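Local coordinates for protein lactococcus lactis MG1363 DpsA (Lactococcus lactis, PDB 1ZS3) that probably binds DNA with the help of an N-terminal helix and assembles as a dodecamer of the Dps family, which protects bacterial cells under oxidative stress, at residues Tyr51-Leu61 against Lys107-Phe118. Numbering follows the deposited sequence.
Sequences YAKSPVKCEYL and KYWTDEDLLESF
Asp111, in the first turn of helix 111-138, turns its carboxylate onto the loop that joins helix 27-51 to helix 55-81, a compact example of one acidic side chain tying an interhelical turn to a neighbouring helix. Its two oxygens take successive backbone amides: OD2 accepts from Lys53 N at 3.1 Å and OD1 from Ser54 N at 3.3 Å, the latter almost straight at 173°. Both bonds use the syn lone pairs, which fixes the rotation of the carboxylate; a weak second bond from Lys53 N to OD1 closes the fork. With CG anti to its own carbonyl carbon, Asp111 also brings OD2 to 3.5 Å from Ala52 CA, just where helical geometry ends. Ser54 then N-caps helix 55-81 through weak bonds from Val56 N and Lys57 N to its OG.

The side chain of Lys107 lies along that of Tyr51, both heading in one direction. The methylene CB of Lys107 sits over a face of the phenol ring in a CH-pi contact, 3.4 Å from the Tyr51 ring centroid and 16° off the normal. Their polar ends continue into a second subunit, where Lys107 NZ forms a salt bridge with Glu92 and Tyr51 OH bonds Val86 O. The Lys53 chain, bent at chi2 and again at chi4, returns its NZ to Tyr51 O at 2.9 Å.

Farther along, the axes of 55-61 and 111-118 run at 23° to each other, and Leu61 CD2 packs on Leu115 CD1 (4.4 Å) and on the Phe118 ring, which also rests against helix 27-51. This apolar seam between helices linked by the long crossover carrying helix 90-96 belongs to the ferritin-like four-helix bundle of Dps proteins, here meeting a subunit interface of the dodecamer.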
ATOM      1  N   TYR A  51      12.112 -13.448  28.122  1.00 46.81           N
ATOM      2  CA  TYR A  51      13.354 -13.917  28.811  1.00 46.42           C
ATOM      3  C   TYR A  51      14.163 -14.897  27.990  1.00 46.39           C
ATOM      4  O   TYR A  51      15.257 -15.253  28.384  1.00 47.36           O
ATOM      5  CB  TYR A  51      13.030 -14.573  30.185  1.00 46.20           C
ATOM      6  CG  TYR A  51      12.697 -13.563  31.286  1.00 44.85           C
ATOM      7  CD1 TYR A  51      13.688 -12.782  31.827  1.00 44.38           C
ATOM      8  CD2 TYR A  51      11.384 -13.372  31.738  1.00 44.78           C
ATOM      9  CE1 TYR A  51      13.418 -11.857  32.811  1.00 45.05           C
ATOM     10  CE2 TYR A  51      11.094 -12.443  32.717  1.00 45.36           C
ATOM     11  CZ  TYR A  51      12.125 -11.684  33.251  1.00 45.73           C
ATOM     12  OH  TYR A  51      11.875 -10.751  34.226  1.00 48.15           O
ATOM     13  N   ALA A  52      13.634 -15.372  26.886  1.00 46.17           N
ATOM     14  CA  ALA A  52      14.390 -16.234  25.998  1.00 46.60           C
ATOM     15  C   ALA A  52      15.562 -15.460  25.433  1.00 46.97           C
ATOM     16  O   ALA A  52      15.522 -14.248  25.335  1.00 47.04           O
ATOM     17  CB  ALA A  52      13.503 -16.790  24.895  1.00 46.71           C
ATOM     18  N   LYS A  53      16.663 -16.126  25.133  1.00 47.89           N
ATOM     19  CA  LYS A  53      17.884 -15.428  24.719  1.00 48.77           C
ATOM     20  C   LYS A  53      17.842 -15.036  23.223  1.00 48.30           C
ATOM     21  O   LYS A  53      17.877 -13.834  22.885  1.00 48.46           O
ATOM     22  CB  LYS A  53      19.096 -16.303  25.060  1.00 49.80           C
ATOM     23  CG  LYS A  53      19.156 -16.877  26.512  1.00 52.44           C
ATOM     24  CD  LYS A  53      18.979 -15.848  27.679  1.00 53.17           C
ATOM     25  CE  LYS A  53      18.879 -16.561  29.055  1.00 54.46           C
ATOM     26  NZ  LYS A  53      17.551 -16.375  29.778  1.00 54.78           N
ATOM     27  N   SER A  54      17.706 -16.043  22.323  1.00 47.36           N
ATOM     28  CA  SER A  54      17.682 -15.848  20.865  1.00 46.73           C
ATOM     29  C   SER A  54      16.588 -14.893  20.511  1.00 46.37           C
ATOM     30  O   SER A  54      15.420 -15.176  20.793  1.00 46.23           O
ATOM     31  CB  SER A  54      17.422 -17.184  20.181  1.00 46.66           C
ATOM     32  OG  SER A  54      17.044 -17.009  18.835  1.00 45.85           O
ATOM     33  N   PRO A  55      16.930 -13.754  19.905  1.00 46.31           N
ATOM     34  CA  PRO A  55      15.898 -12.760  19.591  1.00 45.90           C
ATOM     35  C   PRO A  55      14.950 -13.290  18.483  1.00 45.92           C
ATOM     36  O   PRO A  55      13.853 -12.783  18.371  1.00 46.41           O
ATOM     37  CB  PRO A  55      16.699 -11.522  19.145  1.00 45.54           C
ATOM     38  CG  PRO A  55      18.020 -12.031  18.704  1.00 45.84           C
ATOM     39  CD  PRO A  55      18.266 -13.342  19.426  1.00 46.26           C
ATOM     40  N   VAL A  56      15.349 -14.315  17.719  1.00 45.62           N
ATOM     41  CA  VAL A  56      14.475 -14.947  16.726  1.00 45.71           C
ATOM     42  C   VAL A  56      13.371 -15.693  17.433  1.00 46.44           C
ATOM     43  O   VAL A  56      12.202 -15.468  17.140  1.00 47.13           O
ATOM     44  CB  VAL A  56      15.252 -15.902  15.757  1.00 45.11           C
ATOM     45  CG1 VAL A  56      14.367 -16.934  15.167  1.00 44.22           C
ATOM     46  CG2 VAL A  56      15.900 -15.113  14.638  1.00 45.30           C
ATOM     47  N   LYS A  57      13.716 -16.517  18.414  1.00 47.27           N
ATOM     48  CA  LYS A  57      12.699 -17.241  19.200  1.00 47.93           C
ATOM     49  C   LYS A  57      11.802 -16.280  20.001  1.00 48.02           C
ATOM     50  O   LYS A  57      10.632 -16.536  20.173  1.00 47.02           O
ATOM     51  CB  LYS A  57      13.360 -18.299  20.078  1.00 47.98           C
ATOM     52  CG  LYS A  57      14.355 -19.158  19.313  1.00 49.11           C
ATOM     53  CD  LYS A  57      14.758 -20.374  20.098  1.00 52.05           C
ATOM     54  CE  LYS A  57      15.418 -21.432  19.180  1.00 54.59           C
ATOM     55  NZ  LYS A  57      16.906 -21.530  19.376  1.00 56.50           N
ATOM     56  N   CYS A  58      12.333 -15.139  20.418  1.00 48.79           N
ATOM     57  CA  CYS A  58      11.510 -14.140  21.085  1.00 49.95           C
ATOM     58  C   CYS A  58      10.435 -13.515  20.213  1.00 50.70           C
ATOM     59  O   CYS A  58       9.344 -13.265  20.731  1.00 51.19           O
ATOM     60  CB  CYS A  58      12.363 -13.022  21.700  1.00 50.09           C
ATOM     61  SG  CYS A  58      13.325 -13.550  23.130  1.00 51.13           S
ATOM     62  N   GLU A  59      10.747 -13.207  18.949  1.00 51.25           N
ATOM     63  CA  GLU A  59       9.803 -12.577  18.027  1.00 51.49           C
ATOM     64  C   GLU A  59       8.705 -13.574  17.696  1.00 50.14           C
ATOM     65  O   GLU A  59       7.526 -13.219  17.650  1.00 49.28           O
ATOM     66  CB  GLU A  59      10.522 -12.139  16.759  1.00 52.67           C
ATOM     67  CG  GLU A  59       9.844 -10.997  15.957  1.00 56.53           C
ATOM     68  CD  GLU A  59      10.239 -10.962  14.453  1.00 59.92           C
ATOM     69  OE1 GLU A  59       9.824 -11.858  13.650  1.00 61.00           O
ATOM     70  OE2 GLU A  59      10.963  -9.987  14.082  1.00 60.93           O
ATOM     71  N   TYR A  60       9.111 -14.840  17.559  1.00 48.63           N
ATOM     72  CA  TYR A  60       8.234 -15.946  17.216  1.00 47.98           C
ATOM     73  C   TYR A  60       7.278 -16.264  18.344  1.00 46.95           C
ATOM     74  O   TYR A  60       6.084 -16.478  18.131  1.00 46.68           O
ATOM     75  CB  TYR A  60       9.065 -17.212  16.898  1.00 48.53           C
ATOM     76  CG  TYR A  60       8.230 -18.344  16.412  1.00 53.50           C
ATOM     77  CD1 TYR A  60       7.153 -18.119  15.520  1.00 58.78           C
ATOM     78  CD2 TYR A  60       8.433 -19.630  16.885  1.00 56.70           C
ATOM     79  CE1 TYR A  60       6.317 -19.168  15.078  1.00 59.97           C
ATOM     80  CE2 TYR A  60       7.601 -20.726  16.431  1.00 59.55           C
ATOM     81  CZ  TYR A  60       6.537 -20.471  15.524  1.00 61.02           C
ATOM     82  OH  TYR A  60       5.698 -21.479  15.055  1.00 62.47           O
ATOM     83  N   LEU A  61       7.773 -16.312  19.586  1.00 45.65           N
ATOM     84  CA  LEU A  61       6.953 -16.642  20.746  1.00 44.34           C
ATOM     85  C   LEU A  61       5.951 -15.549  21.031  1.00 43.13           C
ATOM     86  O   LEU A  61       4.846 -15.858  21.393  1.00 42.75           O
ATOM     87  CB  LEU A  61       7.808 -16.931  21.986  1.00 44.46           C
ATOM     88  CG  LEU A  61       8.744 -18.155  21.902  1.00 45.69           C
ATOM     89  CD1 LEU A  61       9.794 -18.042  23.019  1.00 47.27           C
ATOM     90  CD2 LEU A  61       8.042 -19.489  22.020  1.00 46.48           C
ATOM     91  N   LYS A 107      12.111 -17.923  33.710  1.00 58.04           N
ATOM     92  CA  LYS A 107      13.017 -16.897  33.195  1.00 58.47           C
ATOM     93  C   LYS A 107      14.474 -17.315  33.123  1.00 59.23           C
ATOM     94  O   LYS A 107      15.261 -16.807  32.332  1.00 60.16           O
ATOM     95  CB  LYS A 107      12.848 -15.583  33.962  1.00 58.33           C
ATOM     96  CG  LYS A 107      13.177 -15.570  35.440  1.00 58.23           C
ATOM     97  CD  LYS A 107      12.662 -14.288  36.127  1.00 58.97           C
ATOM     98  CE  LYS A 107      11.318 -14.497  36.862  1.00 60.45           C
ATOM     99  NZ  LYS A 107      10.353 -13.305  36.941  1.00 60.47           N
ATOM    100  N   TYR A 108      14.860 -18.325  33.899  1.00 60.04           N
ATOM    101  CA  TYR A 108      16.224 -18.863  33.920  1.00 60.33           C
ATOM    102  C   TYR A 108      16.339 -20.227  33.265  1.00 60.34           C
ATOM    103  O   TYR A 108      17.408 -20.827  33.292  1.00 60.74           O
ATOM    104  CB  TYR A 108      16.740 -18.985  35.373  1.00 60.91           C
ATOM    105  CG  TYR A 108      16.607 -17.740  36.193  1.00 61.41           C
ATOM    106  CD1 TYR A 108      17.302 -16.587  35.846  1.00 62.23           C
ATOM    107  CD2 TYR A 108      15.781 -17.708  37.318  1.00 61.76           C
ATOM    108  CE1 TYR A 108      17.180 -15.429  36.585  1.00 63.57           C
ATOM    109  CE2 TYR A 108      15.656 -16.559  38.065  1.00 62.52           C
ATOM    110  CZ  TYR A 108      16.355 -15.418  37.692  1.00 63.63           C
ATOM    111  OH  TYR A 108      16.235 -14.260  38.424  1.00 66.15           O
ATOM    112  N   TRP A 109      15.232 -20.758  32.741  1.00 60.14           N
ATOM    113  CA  TRP A 109      15.285 -21.945  31.906  1.00 59.69           C
ATOM    114  C   TRP A 109      16.047 -21.651  30.634  1.00 58.70           C
ATOM    115  O   TRP A 109      16.207 -20.505  30.237  1.00 57.23           O
ATOM    116  CB  TRP A 109      13.883 -22.409  31.508  1.00 60.18           C
ATOM    117  CG  TRP A 109      13.054 -23.023  32.573  1.00 62.45           C
ATOM    118  CD1 TRP A 109      13.312 -23.043  33.918  1.00 63.12           C
ATOM    119  CD2 TRP A 109      11.788 -23.699  32.406  1.00 64.68           C
ATOM    120  NE1 TRP A 109      12.282 -23.682  34.589  1.00 64.26           N
ATOM    121  CE2 TRP A 109      11.354 -24.101  33.667  1.00 64.09           C
ATOM    122  CE3 TRP A 109      11.005 -24.017  31.285  1.00 65.51           C
ATOM    123  CZ2 TRP A 109      10.138 -24.793  33.877  1.00 63.96           C
ATOM    124  CZ3 TRP A 109       9.801 -24.702  31.489  1.00 65.43           C
ATOM    125  CH2 TRP A 109       9.405 -25.088  32.757  1.00 64.38           C
ATOM    126  N   THR A 110      16.451 -22.722  29.965  1.00 58.49           N
ATOM    127  CA  THR A 110      17.073 -22.591  28.687  1.00 57.95           C
ATOM    128  C   THR A 110      16.013 -22.552  27.565  1.00 57.04           C
ATOM    129  O   THR A 110      14.864 -22.979  27.749  1.00 57.04           O
ATOM    130  CB  THR A 110      18.050 -23.736  28.545  1.00 57.98           C
ATOM    131  OG1 THR A 110      19.041 -23.364  27.581  1.00 61.29           O
ATOM    132  CG2 THR A 110      17.396 -24.991  27.943  1.00 57.61           C
ATOM    133  N   ASP A 111      16.414 -21.997  26.423  1.00 56.37           N
ATOM    134  CA  ASP A 111      15.564 -21.879  25.260  1.00 54.86           C
ATOM    135  C   ASP A 111      15.042 -23.212  24.807  1.00 54.41           C
ATOM    136  O   ASP A 111      13.873 -23.321  24.482  1.00 53.73           O
ATOM    137  CB  ASP A 111      16.289 -21.150  24.122  1.00 53.89           C
ATOM    138  CG  ASP A 111      16.548 -19.706  24.445  1.00 53.38           C
ATOM    139  OD1 ASP A 111      17.151 -19.030  23.589  1.00 53.96           O
ATOM    140  OD2 ASP A 111      16.205 -19.180  25.527  1.00 51.51           O
ATOM    141  N   GLU A 112      15.899 -24.231  24.763  1.00 54.58           N
ATOM    142  CA  GLU A 112      15.475 -25.570  24.385  1.00 55.58           C
ATOM    143  C   GLU A 112      14.382 -26.063  25.327  1.00 55.47           C
ATOM    144  O   GLU A 112      13.408 -26.702  24.912  1.00 56.17           O
ATOM    145  CB  GLU A 112      16.657 -26.550  24.341  1.00 56.25           C
ATOM    146  CG  GLU A 112      17.776 -26.172  23.331  1.00 58.65           C
ATOM    147  CD  GLU A 112      18.691 -24.950  23.713  1.00 60.69           C
ATOM    148  OE1 GLU A 112      18.884 -24.040  22.850  1.00 61.39           O
ATOM    149  OE2 GLU A 112      19.228 -24.862  24.850  1.00 61.58           O
ATOM    150  N   ASP A 113      14.491 -25.733  26.621  1.00 54.68           N
ATOM    151  CA  ASP A 113      13.516 -26.217  27.603  1.00 54.08           C
ATOM    152  C   ASP A 113      12.208 -25.418  27.559  1.00 53.01           C
ATOM    153  O   ASP A 113      11.156 -25.988  27.776  1.00 52.54           O
ATOM    154  CB  ASP A 113      14.071 -26.212  29.050  1.00 54.43           C
ATOM    155  CG  ASP A 113      15.225 -27.259  29.274  1.00 53.70           C
ATOM    156  OD1 ASP A 113      15.083 -28.407  28.794  1.00 52.90           O
ATOM    157  OD2 ASP A 113      16.276 -27.023  29.905  1.00 52.17           O
ATOM    158  N   LEU A 114      12.259 -24.114  27.309  1.00 52.16           N
ATOM    159  CA  LEU A 114      11.010 -23.362  27.151  1.00 51.64           C
ATOM    160  C   LEU A 114      10.200 -23.941  26.011  1.00 51.20           C
ATOM    161  O   LEU A 114       9.010 -24.146  26.137  1.00 51.72           O
ATOM    162  CB  LEU A 114      11.326 -21.898  26.879  1.00 51.31           C
ATOM    163  CG  LEU A 114      11.897 -21.165  28.101  1.00 51.95           C
ATOM    164  CD1 LEU A 114      12.763 -20.045  27.625  1.00 52.83           C
ATOM    165  CD2 LEU A 114      10.759 -20.625  28.955  1.00 51.95           C
ATOM    166  N   LEU A 115      10.860 -24.225  24.892  1.00 50.81           N
ATOM    167  CA  LEU A 115      10.160 -24.716  23.701  1.00 50.40           C
ATOM    168  C   LEU A 115       9.507 -26.017  23.991  1.00 50.55           C
ATOM    169  O   LEU A 115       8.342 -26.220  23.647  1.00 50.60           O
ATOM    170  CB  LEU A 115      11.107 -24.860  22.525  1.00 50.16           C
ATOM    171  CG  LEU A 115      10.994 -23.658  21.580  1.00 50.92           C
ATOM    172  CD1 LEU A 115      11.320 -22.346  22.254  1.00 51.50           C
ATOM    173  CD2 LEU A 115      11.869 -23.850  20.393  1.00 52.69           C
ATOM    174  N   GLU A 116      10.245 -26.891  24.656  1.00 50.74           N
ATOM    175  CA  GLU A 116       9.751 -28.214  25.016  1.00 50.93           C
ATOM    176  C   GLU A 116       8.514 -28.171  25.942  1.00 49.45           C
ATOM    177  O   GLU A 116       7.607 -28.985  25.811  1.00 49.69           O
ATOM    178  CB  GLU A 116      10.884 -28.994  25.649  1.00 52.22           C
ATOM    179  CG  GLU A 116      10.774 -30.493  25.436  1.00 55.19           C
ATOM    180  CD  GLU A 116      12.102 -31.189  25.624  1.00 58.38           C
ATOM    181  OE1 GLU A 116      12.793 -31.474  24.596  1.00 60.07           O
ATOM    182  OE2 GLU A 116      12.454 -31.398  26.812  1.00 60.78           O
ATOM    183  N   SER A 117       8.464 -27.196  26.831  1.00 47.49           N
ATOM    184  CA  SER A 117       7.323 -27.003  27.692  1.00 46.57           C
ATOM    185  C   SER A 117       6.103 -26.545  26.924  1.00 46.01           C
ATOM    186  O   SER A 117       4.974 -26.869  27.325  1.00 47.18           O
ATOM    187  CB  SER A 117       7.663 -26.004  28.768  1.00 46.70           C
ATOM    188  OG  SER A 117       7.424 -24.686  28.334  1.00 46.73           O
ATOM    189  N   PHE A 118       6.311 -25.822  25.817  1.00 44.11           N
ATOM    190  CA  PHE A 118       5.198 -25.365  25.009  1.00 41.19           C
ATOM    191  C   PHE A 118       4.683 -26.447  24.116  1.00 40.23           C
ATOM    192  O   PHE A 118       3.517 -26.404  23.786  1.00 38.14           O
ATOM    193  CB  PHE A 118       5.583 -24.133  24.210  1.00 40.21           C
ATOM    194  CG  PHE A 118       5.673 -22.900  25.042  1.00 37.81           C
ATOM    195  CD1 PHE A 118       4.609 -22.478  25.789  1.00 36.69           C
ATOM    196  CD2 PHE A 118       6.837 -22.187  25.107  1.00 36.89           C
ATOM    197  CE1 PHE A 118       4.699 -21.331  26.561  1.00 36.95           C
ATOM    198  CE2 PHE A 118       6.939 -21.054  25.878  1.00 37.09           C
ATOM    199  CZ  PHE A 118       5.873 -20.630  26.614  1.00 36.78           C
TER